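Local coordinates for titin (Homo sapiens, PDB 2J8H), which forms an immunoglobulin-domain pair of the giant elastic muscle protein titin, a rigid tandem in its A-band part, at residues 45-53 / 64-73; 96-104 / 178-189. All coordinates share one frame; numbering follows the deposited sequence.

How the contacts relate
Contact 1 lies wholly inside the first immunoglobulin domain, at one end of a beta hairpin; in contact 2 strand 86-102, which ends that domain, runs on as the A strand of the second and packs on its F-G hairpin. Their centres are about 25 Å apart, and they follow one another along the chain. They meet at V96, whose CG2 comes to 3.4 Å from T70 O while its CG1 packs 4.0 Å from V69 CG2. Both also face the second subunit: R53 of contact 1 packs on L104 of that copy, and H103 of contact 2 on its G49. A glycerol, probably from crystallisation, sits about 4 Å from the L104 side chain in contact 2.

Contact 1. Residues 45-53 / 64-73; sequences IIADGLKYR and LIIASVTDDD
K51 and D73 carry the charged part. K51 NZ forms a salt bridge of 2.8 Å with D73 OD2, met on the syn side, and gives a second hydrogen bond of 2.6 Å to A67 O. With K51 CG anti to its backbone N (chi1 -175°) and the chain bent at chi2, the methylene part lies over the centre of the Y52 ring before the ammonium reaches these oxygens. On its anti side D73 OD2 also accepts from T70 N. One water joins the other carboxylate oxygen to the tyrosine, 2.5 Å from D73 OD1 and 2.6 Å from Y52 OH.

Backbone bonds pair the strands antiparallel. R53 N donates to I65 O (3.0 Å) and I65 N to R53 O (2.8 Å); A67 N bonds to K51 O beyond the non-hydrogen-bonded pair Y52 and I66.

Among apolar groups, Y52 runs alongside I66, with Y52 CE2 4.0 Å from I66 CG2. I45 and L64 meet tip to tip, and the R53 guanidinium turns one face to the end of I65.

Buried D73 holds the aspartate position of a variant of the immunoglobulin D-x-(G/A)-x-Y motif, here D-A-T-V-Y, and its backbone O accepts from Y77 OH, as in a tyrosine corner. Gripped by K51 NZ and T70 N, its carboxylate is likely to stay ionised, tying the hairpin to the turn after it.

Contact 2. Residues 96-104 / 178-189; sequences VEVPAKIHL and VCAKNRFGIDQK
N182 grips strand 96-102 with both ends of its amide. ND2 gives V98 O a hydrogen bond of 3.1 Å, nearly straight (163°) and in the carbonyl plane, and also bonds to P132 O. OD1 accepts A100 N at 3.2 Å and, closing an Asx turn, F184 N at 3.0 Å, the donors on opposite faces of the amide. CG placed between backbone N and carbonyl carbon (chi1 66°) turns the amide back over the 182-185 type I turn. With a leucine here, A100 N and F184 N would probably be left without their shared acceptor and the turn held less firmly.

The tight part runs along buried side chains. A100 CB sits against A180 and the G185 carbonyl, and I102 CD1 reaches A180 CB at 3.7 Å. The K189 methylenes run antiparallel to I102, CG against I102 CG2, and cross L104. F184 lies with one face under E97, whose CB is 3.8 Å from the ring centroid in a CH-pi contact; R183 CG lies over the rim of the opposite face.

The more open side is polar. D187 OD2 takes I102 N on its anti lone pair (2.7 Å) and K101 NZ on the syn side (2.6 Å), while D187 OD1 pairs with K189 NZ at 3.0 Å. The two lysines share one carboxylate, and each ammonium adds a backbone acceptor, I102 O for K101 and Q188 O for K189.

Strand 96-102 runs nearly parallel to 185-189 (12°), yet side chains make the hydrogen bonds. At this tandem immunoglobulin junction strand 86-102, the G strand of the first domain, continues unbroken as the A strand of the second, pairing with strand 123-131 and packing on the F-G hairpin, consistent with a rigid pair.

Contact 1. Residues 45-53 / 64-73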
ATOM      1  N   ILE A  45      -0.683  24.946   8.916  1.00 46.85           N
ATOM      2  CA  ILE A  45       0.148  23.842   8.452  1.00 47.40           C
ATOM      3  C   ILE A  45       1.359  24.393   7.715  1.00 47.19           C
ATOM      4  O   ILE A  45       1.220  25.100   6.718  1.00 48.75           O
ATOM      5  CB  ILE A  45      -0.610  22.910   7.492  1.00 47.23           C
ATOM      6  CG1 ILE A  45      -1.726  22.149   8.222  1.00 46.72           C
ATOM      7  CG2 ILE A  45       0.353  21.864   6.920  1.00 47.51           C
ATOM      8  CD1 ILE A  45      -2.700  21.479   7.251  1.00 47.03           C
ATOM      9  N   ILE A  46       2.535  24.064   8.207  1.00 47.67           N
ATOM     10  CA  ILE A  46       3.785  24.339   7.510  1.00 47.92           C
ATOM     11  C   ILE A  46       4.208  23.036   6.824  1.00 48.03           C
ATOM     12  O   ILE A  46       4.457  22.039   7.455  1.00 47.49           O
ATOM     13  CB  ILE A  46       4.845  24.846   8.491  1.00 48.27           C
ATOM     14  CG1 ILE A  46       4.349  26.148   9.177  1.00 49.80           C
ATOM     15  CG2 ILE A  46       6.205  25.098   7.813  1.00 48.21           C
ATOM     16  CD1 ILE A  46       3.945  27.262   8.226  1.00 49.00           C
ATOM     17  N   ALA A  47       4.231  23.048   5.503  1.00 47.82           N
ATOM     18  CA  ALA A  47       4.543  21.856   4.742  1.00 47.36           C
ATOM     19  C   ALA A  47       5.938  21.384   5.083  1.00 47.03           C
ATOM     20  O   ALA A  47       6.855  22.190   5.160  1.00 46.76           O
ATOM     21  CB  ALA A  47       4.428  22.151   3.258  1.00 47.65           C
ATOM     22  N   ASP A  48       6.081  20.075   5.271  1.00 46.26           N
ATOM     23  CA  ASP A  48       7.351  19.442   5.524  1.00 46.62           C
ATOM     24  C   ASP A  48       7.850  18.511   4.409  1.00 45.44           C
ATOM     25  O   ASP A  48       8.988  18.038   4.458  1.00 43.93           O
ATOM     26  CB  ASP A  48       7.280  18.670   6.846  1.00 47.90           C
ATOM     27  CG  ASP A  48       6.299  17.510   6.814  1.00 48.91           C
ATOM     28  OD1 ASP A  48       5.436  17.449   5.945  1.00 51.45           O
ATOM     29  OD2 ASP A  48       6.421  16.620   7.681  1.00 57.43           O
ATOM     30  N   GLY A  49       7.001  18.269   3.415  1.00 45.31           N
ATOM     31  CA  GLY A  49       7.340  17.447   2.283  1.00 46.41           C
ATOM     32  C   GLY A  49       6.969  15.990   2.463  1.00 46.93           C
ATOM     33  O   GLY A  49       7.034  15.224   1.525  1.00 48.66           O
ATOM     34  N   LEU A  50       6.629  15.601   3.682  1.00 47.71           N
ATOM     35  CA  LEU A  50       6.394  14.211   4.051  1.00 47.65           C
ATOM     36  C   LEU A  50       4.912  14.087   4.406  1.00 47.76           C
ATOM     37  O   LEU A  50       4.078  13.791   3.529  1.00 48.86           O
ATOM     38  CB  LEU A  50       7.293  13.871   5.228  1.00 48.22           C
ATOM     39  CG  LEU A  50       8.801  14.002   4.909  1.00 49.78           C
ATOM     40  CD1 LEU A  50       9.565  14.419   6.164  1.00 52.76           C
ATOM     41  CD2 LEU A  50       9.349  12.707   4.341  1.00 52.08           C
ATOM     42  N   LYS A  51       4.563  14.416   5.642  1.00 47.43           N
ATOM     43  CA  LYS A  51       3.165  14.362   6.069  1.00 47.48           C
ATOM     44  C   LYS A  51       2.328  15.341   5.284  1.00 47.33           C
ATOM     45  O   LYS A  51       1.203  15.025   4.922  1.00 47.15           O
ATOM     46  CB  LYS A  51       3.026  14.699   7.552  1.00 47.79           C
ATOM     47  CG  LYS A  51       1.601  14.548   8.110  1.00 47.69           C
ATOM     48  CD  LYS A  51       1.091  13.105   7.964  1.00 48.94           C
ATOM     49  CE  LYS A  51      -0.341  12.908   8.520  1.00 48.45           C
ATOM     50  NZ  LYS A  51      -0.762  11.510   8.274  1.00 45.10           N
ATOM     51  N   TYR A  52       2.876  16.542   5.043  1.00 47.50           N
ATOM     52  CA  TYR A  52       2.132  17.626   4.397  1.00 47.58           C
ATOM     53  C   TYR A  52       2.895  18.193   3.225  1.00 47.60           C
ATOM     54  O   TYR A  52       4.051  18.579   3.374  1.00 47.21           O
ATOM     55  CB  TYR A  52       1.893  18.773   5.371  1.00 48.19           C
ATOM     56  CG  TYR A  52       1.080  18.423   6.578  1.00 47.90           C
ATOM     57  CD1 TYR A  52       1.652  18.430   7.842  1.00 50.08           C
ATOM     58  CD2 TYR A  52      -0.275  18.112   6.469  1.00 48.72           C
ATOM     59  CE1 TYR A  52       0.909  18.134   8.970  1.00 50.82           C
ATOM     60  CE2 TYR A  52      -1.038  17.803   7.606  1.00 48.64           C
ATOM     61  CZ  TYR A  52      -0.440  17.823   8.849  1.00 49.52           C
ATOM     62  OH  TYR A  52      -1.149  17.503   9.990  1.00 50.75           O
ATOM     63  N   ARG A  53       2.235  18.253   2.073  1.00 47.54           N
ATOM     64  CA  ARG A  53       2.779  18.888   0.883  1.00 48.29           C
ATOM     65  C   ARG A  53       1.765  19.888   0.394  1.00 47.96           C
ATOM     66  O   ARG A  53       0.583  19.579   0.306  1.00 48.48           O
ATOM     67  CB  ARG A  53       3.010  17.858  -0.222  1.00 47.86           C
ATOM     68  CG  ARG A  53       4.216  17.021  -0.061  1.00 50.24           C
ATOM     69  CD  ARG A  53       4.272  15.958  -1.142  1.00 51.43           C
ATOM     70  NE  ARG A  53       3.441  14.835  -0.761  1.00 55.38           N
ATOM     71  CZ  ARG A  53       2.934  13.931  -1.608  1.00 58.76           C
ATOM     72  NH1 ARG A  53       3.160  14.021  -2.922  1.00 58.49           N
ATOM     73  NH2 ARG A  53       2.193  12.916  -1.126  1.00 58.27           N
ATOM     74  N   LEU A  64      -3.506  20.738  -0.850  1.00 45.66           N
ATOM     75  CA  LEU A  64      -2.756  20.229   0.260  1.00 45.35           C
ATOM     76  C   LEU A  64      -2.876  18.724   0.198  1.00 45.46           C
ATOM     77  O   LEU A  64      -3.985  18.190   0.125  1.00 46.45           O
ATOM     78  CB  LEU A  64      -3.362  20.741   1.555  1.00 45.24           C
ATOM     79  CG  LEU A  64      -2.837  20.107   2.864  1.00 45.12           C
ATOM     80  CD1 LEU A  64      -1.410  20.525   3.132  1.00 44.12           C
ATOM     81  CD2 LEU A  64      -3.775  20.517   4.027  1.00 46.16           C
ATOM     82  N   ILE A  65      -1.747  18.037   0.232  1.00 45.21           N
ATOM     83  CA  ILE A  65      -1.728  16.600   0.310  1.00 45.39           C
ATOM     84  C   ILE A  65      -1.297  16.188   1.711  1.00 45.77           C
ATOM     85  O   ILE A  65      -0.212  16.544   2.164  1.00 44.68           O
ATOM     86  CB  ILE A  65      -0.760  15.969  -0.722  1.00 45.30           C
ATOM     87  CG1 ILE A  65      -1.020  16.546  -2.126  1.00 45.75           C
ATOM     88  CG2 ILE A  65      -0.901  14.417  -0.727  1.00 44.83           C
ATOM     89  CD1 ILE A  65       0.071  16.220  -3.162  1.00 46.08           C
ATOM     90  N   ILE A  66      -2.166  15.423   2.382  1.00 45.80           N
ATOM     91  CA  ILE A  66      -1.891  14.856   3.698  1.00 45.70           C
ATOM     92  C   ILE A  66      -1.644  13.397   3.475  1.00 45.88           C
ATOM     93  O   ILE A  66      -2.545  12.687   3.068  1.00 45.23           O
ATOM     94  CB  ILE A  66      -3.087  15.009   4.655  1.00 45.86           C
ATOM     95  CG1 ILE A  66      -3.556  16.465   4.670  1.00 45.58           C
ATOM     96  CG2 ILE A  66      -2.739  14.529   6.054  1.00 44.99           C
ATOM     97  CD1 ILE A  66      -4.876  16.675   5.373  1.00 47.59           C
ATOM     98  N   ALA A  67      -0.428  12.953   3.770  1.00 45.94           N
ATOM     99  CA  ALA A  67      -0.033  11.604   3.476  1.00 46.62           C
ATOM    100  C   ALA A  67      -0.562  10.646   4.502  1.00 47.56           C
ATOM    101  O   ALA A  67      -0.625  10.959   5.707  1.00 47.55           O
ATOM    102  CB  ALA A  67       1.486  11.491   3.412  1.00 46.38           C
ATOM    103  N   SER A  68      -0.916   9.451   4.024  1.00 48.22           N
ATOM    104  CA  SER A  68      -1.100   8.325   4.899  1.00 48.93           C
ATOM    105  C   SER A  68      -1.962   8.680   6.092  1.00 47.87           C
ATOM    106  O   SER A  68      -1.496   8.717   7.243  1.00 47.12           O
ATOM    107  CB  SER A  68       0.268   7.807   5.352  1.00 50.23           C
ATOM    108  OG  SER A  68       0.972   7.266   4.238  1.00 53.36           O
ATOM    109  N   VAL A  69      -3.226   8.969   5.804  1.00 47.03           N
ATOM    110  CA  VAL A  69      -4.098   9.516   6.818  1.00 46.57           C
ATOM    111  C   VAL A  69      -4.419   8.521   7.918  1.00 46.97           C
ATOM    112  O   VAL A  69      -4.586   7.329   7.667  1.00 47.09           O
ATOM    113  CB  VAL A  69      -5.378  10.147   6.219  1.00 46.73           C
ATOM    114  CG1 VAL A  69      -4.997  11.329   5.390  1.00 45.45           C
ATOM    115  CG2 VAL A  69      -6.195   9.141   5.409  1.00 47.07           C
ATOM    116  N   THR A  70      -4.433   9.025   9.149  1.00 47.22           N
ATOM    117  CA  THR A  70      -4.855   8.283  10.313  1.00 47.06           C
ATOM    118  C   THR A  70      -6.004   9.051  10.958  1.00 47.23           C
ATOM    119  O   THR A  70      -6.332  10.166  10.530  1.00 45.93           O
ATOM    120  CB  THR A  70      -3.726   8.193  11.311  1.00 47.05           C
ATOM    121  OG1 THR A  70      -3.472   9.492  11.832  1.00 48.93           O
ATOM    122  CG2 THR A  70      -2.462   7.668  10.625  1.00 47.71           C
ATOM    123  N   ASP A  71      -6.604   8.468  11.990  1.00 47.65           N
ATOM    124  CA  ASP A  71      -7.700   9.135  12.674  1.00 47.94           C
ATOM    125  C   ASP A  71      -7.245  10.494  13.239  1.00 47.99           C
ATOM    126  O   ASP A  71      -8.062  11.408  13.399  1.00 48.07           O
ATOM    127  CB  ASP A  71      -8.315   8.229  13.750  1.00 48.27           C
ATOM    128  CG  ASP A  71      -9.539   8.860  14.404  1.00 48.92           C
ATOM    129  OD1 ASP A  71     -10.497   9.241  13.675  1.00 47.77           O
ATOM    130  OD2 ASP A  71      -9.524   8.988  15.651  1.00 52.82           O
ATOM    131  N   ASP A  72      -5.944  10.650  13.494  1.00 48.40           N
ATOM    132  CA  ASP A  72      -5.421  11.934  13.965  1.00 47.87           C
ATOM    133  C   ASP A  72      -5.599  13.053  12.934  1.00 47.21           C
ATOM    134  O   ASP A  72      -5.653  14.223  13.277  1.00 47.11           O
ATOM    135  CB  ASP A  72      -3.941  11.826  14.364  1.00 48.96           C
ATOM    136  CG  ASP A  72      -3.376  13.162  14.882  1.00 50.93           C
ATOM    137  OD1 ASP A  72      -3.683  13.540  16.040  1.00 57.21           O
ATOM    138  OD2 ASP A  72      -2.656  13.857  14.122  1.00 56.72           O
ATOM    139  N   ASP A  73      -5.696  12.688  11.660  1.00 46.46           N
ATOM    140  CA  ASP A  73      -5.897  13.653  10.614  1.00 45.86           C
ATOM    141  C   ASP A  73      -7.362  13.965  10.369  1.00 45.01           C
ATOM    142  O   ASP A  73      -7.660  14.844   9.595  1.00 45.21           O
ATOM    143  CB  ASP A  73      -5.254  13.140   9.333  1.00 45.80           C
ATOM    144  CG  ASP A  73      -3.789  12.869   9.514  1.00 46.19           C
ATOM    145  OD1 ASP A  73      -3.082  13.802   9.982  1.00 46.03           O
ATOM    146  OD2 ASP A  73      -3.363  11.734   9.226  1.00 45.22           O
TER
HETATM  147  O   HOH W   1       1.900  14.749   1.756  1.00 41.83           O
HETATM  148  O   HOH W   2      -3.436  16.249   9.836  1.00 38.92           O

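Contact 2. Residues 96-104 / 178-189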
ATOM      1  N   VAL A  96     -11.841   9.926   8.295  1.00 47.73           N
ATOM      2  CA  VAL A  96     -10.950   8.856   7.881  1.00 47.38           C
ATOM      3  C   VAL A  96     -11.645   7.559   8.186  1.00 47.21           C
ATOM      4  O   VAL A  96     -12.035   7.298   9.328  1.00 46.17           O
ATOM      5  CB  VAL A  96      -9.571   8.924   8.574  1.00 47.48           C
ATOM      6  CG1 VAL A  96      -8.709   7.719   8.173  1.00 45.95           C
ATOM      7  CG2 VAL A  96      -8.862  10.255   8.238  1.00 48.08           C
ATOM      8  N   GLU A  97     -11.811   6.755   7.143  1.00 47.36           N
ATOM      9  CA  GLU A  97     -12.547   5.516   7.235  1.00 47.78           C
ATOM     10  C   GLU A  97     -11.558   4.440   7.645  1.00 47.19           C
ATOM     11  O   GLU A  97     -10.520   4.261   7.004  1.00 45.44           O
ATOM     12  CB  GLU A  97     -13.177   5.135   5.889  1.00 48.31           C
ATOM     13  CG  GLU A  97     -13.834   6.296   5.117  1.00 49.42           C
ATOM     14  CD  GLU A  97     -14.227   5.901   3.696  1.00 50.35           C
ATOM     15  OE1 GLU A  97     -13.522   5.060   3.070  1.00 53.79           O
ATOM     16  OE2 GLU A  97     -15.258   6.415   3.217  1.00 53.27           O
ATOM     17  N   VAL A  98     -11.862   3.753   8.737  1.00 47.05           N
ATOM     18  CA  VAL A  98     -11.011   2.664   9.206  1.00 47.31           C
ATOM     19  C   VAL A  98     -11.919   1.459   9.365  1.00 47.63           C
ATOM     20  O   VAL A  98     -12.849   1.483  10.190  1.00 47.52           O
ATOM     21  CB  VAL A  98     -10.341   3.002  10.556  1.00 47.74           C
ATOM     22  CG1 VAL A  98      -9.383   1.890  10.965  1.00 48.37           C
ATOM     23  CG2 VAL A  98      -9.632   4.372  10.496  1.00 48.45           C
ATOM     24  N   PRO A  99     -11.710   0.424   8.551  1.00 47.80           N
ATOM     25  CA  PRO A  99     -12.511  -0.795   8.680  1.00 47.75           C
ATOM     26  C   PRO A  99     -12.422  -1.393  10.073  1.00 47.03           C
ATOM     27  O   PRO A  99     -11.356  -1.317  10.701  1.00 47.87           O
ATOM     28  CB  PRO A  99     -11.859  -1.737   7.662  1.00 48.08           C
ATOM     29  CG  PRO A  99     -11.287  -0.843   6.675  1.00 47.94           C
ATOM     30  CD  PRO A  99     -10.746   0.307   7.443  1.00 48.05           C
ATOM     31  N   ALA A 100     -13.512  -1.980  10.563  1.00 46.67           N
ATOM     32  CA  ALA A 100     -13.466  -2.627  11.877  1.00 46.29           C
ATOM     33  C   ALA A 100     -12.475  -3.751  11.813  1.00 45.92           C
ATOM     34  O   ALA A 100     -12.522  -4.551  10.882  1.00 44.37           O
ATOM     35  CB  ALA A 100     -14.837  -3.158  12.305  1.00 46.51           C
ATOM     36  N   LYS A 101     -11.603  -3.843  12.813  1.00 46.55           N
ATOM     37  CA  LYS A 101     -10.548  -4.837  12.788  1.00 46.94           C
ATOM     38  C   LYS A 101     -10.163  -5.215  14.199  1.00 46.77           C
ATOM     39  O   LYS A 101     -10.046  -4.367  15.063  1.00 47.70           O
ATOM     40  CB  LYS A 101      -9.336  -4.297  11.999  1.00 47.92           C
ATOM     41  CG  LYS A 101      -8.182  -5.277  11.818  1.00 49.50           C
ATOM     42  CD  LYS A 101      -8.453  -6.338  10.769  1.00 54.25           C
ATOM     43  CE  LYS A 101      -7.442  -7.562  10.867  1.00 55.31           C
ATOM     44  NZ  LYS A 101      -7.755  -8.547  11.967  1.00 54.21           N
ATOM     45  N   ILE A 102     -10.009  -6.507  14.425  1.00 47.13           N
ATOM     46  CA  ILE A 102      -9.558  -7.033  15.711  1.00 47.46           C
ATOM     47  C   ILE A 102      -8.068  -7.327  15.567  1.00 47.77           C
ATOM     48  O   ILE A 102      -7.662  -7.913  14.573  1.00 48.01           O
ATOM     49  CB  ILE A 102     -10.274  -8.348  16.069  1.00 47.14           C
ATOM     50  CG1 ILE A 102     -11.755  -8.133  16.317  1.00 45.89           C
ATOM     51  CG2 ILE A 102      -9.638  -8.981  17.293  1.00 47.45           C
ATOM     52  CD1 ILE A 102     -12.064  -7.101  17.363  1.00 46.73           C
ATOM     53  N   HIS A 103      -7.279  -6.908  16.548  1.00 47.63           N
ATOM     54  CA  HIS A 103      -5.818  -7.046  16.514  1.00 48.04           C
ATOM     55  C   HIS A 103      -5.343  -7.888  17.675  1.00 48.85           C
ATOM     56  O   HIS A 103      -5.112  -7.367  18.766  1.00 51.04           O
ATOM     57  CB  HIS A 103      -5.140  -5.690  16.663  1.00 48.34           C
ATOM     58  CG  HIS A 103      -5.600  -4.663  15.680  1.00 47.59           C
ATOM     59  ND1 HIS A 103      -5.328  -4.751  14.338  1.00 50.17           N
ATOM     60  CD2 HIS A 103      -6.301  -3.517  15.850  1.00 51.02           C
ATOM     61  CE1 HIS A 103      -5.856  -3.706  13.716  1.00 50.78           C
ATOM     62  NE2 HIS A 103      -6.454  -2.948  14.613  1.00 48.69           N
ATOM     63  N   LEU A 104      -5.149  -9.176  17.445  1.00 48.66           N
ATOM     64  CA  LEU A 104      -4.605 -10.069  18.474  1.00 47.59           C
ATOM     65  C   LEU A 104      -3.105  -9.851  18.638  1.00 46.74           C
ATOM     66  O   LEU A 104      -2.328 -10.109  17.708  1.00 46.54           O
ATOM     67  CB  LEU A 104      -4.857 -11.517  18.100  1.00 47.98           C
ATOM     68  CG  LEU A 104      -6.290 -12.027  18.029  1.00 50.04           C
ATOM     69  CD1 LEU A 104      -6.247 -13.530  17.654  1.00 51.03           C
ATOM     70  CD2 LEU A 104      -7.069 -11.765  19.311  1.00 53.42           C
ATOM     71  N   VAL A 178     -14.615 -12.738  19.704  1.00 47.44           N
ATOM     72  CA  VAL A 178     -14.838 -11.292  19.778  1.00 47.36           C
ATOM     73  C   VAL A 178     -14.974 -10.782  18.341  1.00 48.22           C
ATOM     74  O   VAL A 178     -14.237 -11.220  17.425  1.00 47.70           O
ATOM     75  CB  VAL A 178     -13.701 -10.568  20.512  1.00 48.01           C
ATOM     76  CG1 VAL A 178     -12.361 -10.884  19.882  1.00 47.07           C
ATOM     77  CG2 VAL A 178     -13.974  -9.039  20.581  1.00 46.89           C
ATOM     78  N   CYS A 179     -15.935  -9.893  18.137  1.00 48.40           N
ATOM     79  CA  CYS A 179     -16.250  -9.427  16.809  1.00 47.55           C
ATOM     80  C   CYS A 179     -16.418  -7.921  16.837  1.00 47.48           C
ATOM     81  O   CYS A 179     -17.000  -7.390  17.779  1.00 47.14           O
ATOM     82  CB  CYS A 179     -17.502 -10.151  16.342  1.00 48.15           C
ATOM     83  SG  CYS A 179     -18.108  -9.734  14.679  1.00 52.24           S
ATOM     84  N   ALA A 180     -15.863  -7.239  15.832  1.00 46.21           N
ATOM     85  CA  ALA A 180     -16.022  -5.800  15.650  1.00 45.95           C
ATOM     86  C   ALA A 180     -16.682  -5.592  14.298  1.00 45.35           C
ATOM     87  O   ALA A 180     -16.245  -6.180  13.306  1.00 43.38           O
ATOM     88  CB  ALA A 180     -14.661  -5.090  15.707  1.00 45.61           C
ATOM     89  N   LYS A 181     -17.728  -4.762  14.265  1.00 45.71           N
ATOM     90  CA  LYS A 181     -18.472  -4.443  13.047  1.00 46.75           C
ATOM     91  C   LYS A 181     -18.651  -2.937  12.907  1.00 46.49           C
ATOM     92  O   LYS A 181     -19.057  -2.263  13.856  1.00 45.99           O
ATOM     93  CB  LYS A 181     -19.896  -5.029  13.076  1.00 47.50           C
ATOM     94  CG  LYS A 181     -20.019  -6.515  13.320  1.00 50.86           C
ATOM     95  CD  LYS A 181     -21.372  -6.867  14.004  1.00 50.95           C
ATOM     96  CE  LYS A 181     -21.551  -8.394  14.178  1.00 53.53           C
ATOM     97  NZ  LYS A 181     -20.640  -9.038  15.174  1.00 55.95           N
ATOM     98  N   ASN A 182     -18.374  -2.417  11.717  1.00 46.85           N
ATOM     99  CA  ASN A 182     -18.905  -1.117  11.314  1.00 46.79           C
ATOM    100  C   ASN A 182     -19.277  -1.167   9.851  1.00 47.06           C
ATOM    101  O   ASN A 182     -19.304  -2.252   9.254  1.00 46.49           O
ATOM    102  CB  ASN A 182     -17.938   0.037  11.657  1.00 46.86           C
ATOM    103  CG  ASN A 182     -16.647   0.008  10.876  1.00 46.84           C
ATOM    104  OD1 ASN A 182     -16.463  -0.773   9.941  1.00 47.81           O
ATOM    105  ND2 ASN A 182     -15.725   0.882  11.267  1.00 46.98           N
ATOM    106  N   ARG A 183     -19.567  -0.005   9.269  1.00 46.72           N
ATOM    107  CA  ARG A 183     -20.015   0.056   7.892  1.00 47.03           C
ATOM    108  C   ARG A 183     -18.973  -0.397   6.880  1.00 46.04           C
ATOM    109  O   ARG A 183     -19.324  -0.712   5.757  1.00 46.79           O
ATOM    110  CB  ARG A 183     -20.518   1.484   7.548  1.00 47.66           C
ATOM    111  CG  ARG A 183     -19.419   2.571   7.561  1.00 49.34           C
ATOM    112  CD  ARG A 183     -19.965   3.929   7.161  1.00 50.60           C
ATOM    113  NE  ARG A 183     -20.979   4.412   8.105  1.00 53.72           N
ATOM    114  CZ  ARG A 183     -21.512   5.629   8.074  1.00 55.73           C
ATOM    115  NH1 ARG A 183     -21.133   6.510   7.142  1.00 57.24           N
ATOM    116  NH2 ARG A 183     -22.434   5.974   8.974  1.00 55.95           N
ATOM    117  N   PHE A 184     -17.704  -0.431   7.262  1.00 45.21           N
ATOM    118  CA  PHE A 184     -16.651  -0.792   6.335  1.00 45.09           C
ATOM    119  C   PHE A 184     -16.209  -2.238   6.482  1.00 44.19           C
ATOM    120  O   PHE A 184     -15.271  -2.672   5.808  1.00 43.07           O
ATOM    121  CB  PHE A 184     -15.466   0.173   6.488  1.00 46.03           C
ATOM    122  CG  PHE A 184     -15.847   1.607   6.222  1.00 47.15           C
ATOM    123  CD1 PHE A 184     -16.245   2.000   4.952  1.00 47.83           C
ATOM    124  CD2 PHE A 184     -15.872   2.533   7.242  1.00 47.57           C
ATOM    125  CE1 PHE A 184     -16.627   3.311   4.692  1.00 47.82           C
ATOM    126  CE2 PHE A 184     -16.255   3.842   6.982  1.00 47.87           C
ATOM    127  CZ  PHE A 184     -16.631   4.222   5.706  1.00 48.17           C
ATOM    128  N   GLY A 185     -16.867  -2.979   7.374  1.00 43.24           N
ATOM    129  CA  GLY A 185     -16.591  -4.400   7.494  1.00 42.92           C
ATOM    130  C   GLY A 185     -16.758  -4.972   8.880  1.00 41.98           C
ATOM    131  O   GLY A 185     -16.904  -4.255   9.859  1.00 40.96           O
ATOM    132  N   ILE A 186     -16.731  -6.299   8.914  1.00 41.92           N
ATOM    133  CA  ILE A 186     -16.832  -7.088  10.104  1.00 42.11           C
ATOM    134  C   ILE A 186     -15.555  -7.888  10.230  1.00 42.12           C
ATOM    135  O   ILE A 186     -15.065  -8.454   9.260  1.00 39.82           O
ATOM    136  CB  ILE A 186     -17.983  -8.060   9.959  1.00 41.97           C
ATOM    137  CG1 ILE A 186     -19.256  -7.251   9.692  1.00 42.98           C
ATOM    138  CG2 ILE A 186     -18.099  -8.953  11.207  1.00 41.53           C
ATOM    139  CD1 ILE A 186     -20.508  -8.042   9.737  1.00 43.90           C
ATOM    140  N   ASP A 187     -15.026  -7.959  11.435  1.00 43.19           N
ATOM    141  CA  ASP A 187     -13.871  -8.817  11.703  1.00 43.78           C
ATOM    142  C   ASP A 187     -14.153  -9.539  13.018  1.00 44.51           C
ATOM    143  O   ASP A 187     -14.761  -8.955  13.918  1.00 44.27           O
ATOM    144  CB  ASP A 187     -12.628  -7.948  11.860  1.00 44.06           C
ATOM    145  CG  ASP A 187     -11.321  -8.736  11.773  1.00 45.57           C
ATOM    146  OD1 ASP A 187     -11.271  -9.706  11.001  1.00 47.78           O
ATOM    147  OD2 ASP A 187     -10.345  -8.355  12.457  1.00 47.65           O
ATOM    148  N   GLN A 188     -13.711 -10.790  13.118  1.00 45.76           N
ATOM    149  CA  GLN A 188     -13.790 -11.576  14.343  1.00 46.34           C
ATOM    150  C   GLN A 188     -12.539 -12.400  14.532  1.00 46.92           C
ATOM    151  O   GLN A 188     -11.813 -12.703  13.568  1.00 46.40           O
ATOM    152  CB  GLN A 188     -15.028 -12.471  14.374  1.00 47.03           C
ATOM    153  CG  GLN A 188     -14.985 -13.725  13.554  1.00 50.57           C
ATOM    154  CD  GLN A 188     -16.182 -14.642  13.827  1.00 50.30           C
ATOM    155  OE1 GLN A 188     -17.339 -14.200  13.836  1.00 55.28           O
ATOM    156  NE2 GLN A 188     -15.903 -15.911  14.057  1.00 51.46           N
ATOM    157  N   LYS A 189     -12.272 -12.730  15.783  1.00 46.34           N
ATOM    158  CA  LYS A 189     -11.142 -13.554  16.153  1.00 46.50           C
ATOM    159  C   LYS A 189     -11.586 -14.389  17.345  1.00 46.13           C
ATOM    160  O   LYS A 189     -12.539 -14.052  18.027  1.00 44.59           O
ATOM    161  CB  LYS A 189      -9.925 -12.709  16.539  1.00 47.04           C
ATOM    162  CG  LYS A 189      -9.257 -11.923  15.402  1.00 50.28           C
ATOM    163  CD  LYS A 189      -8.617 -12.841  14.379  1.00 52.16           C
ATOM    164  CE  LYS A 189      -8.258 -12.115  13.106  1.00 55.26           C
ATOM    165  NZ  LYS A 189      -9.482 -11.630  12.354  1.00 59.75           N
TER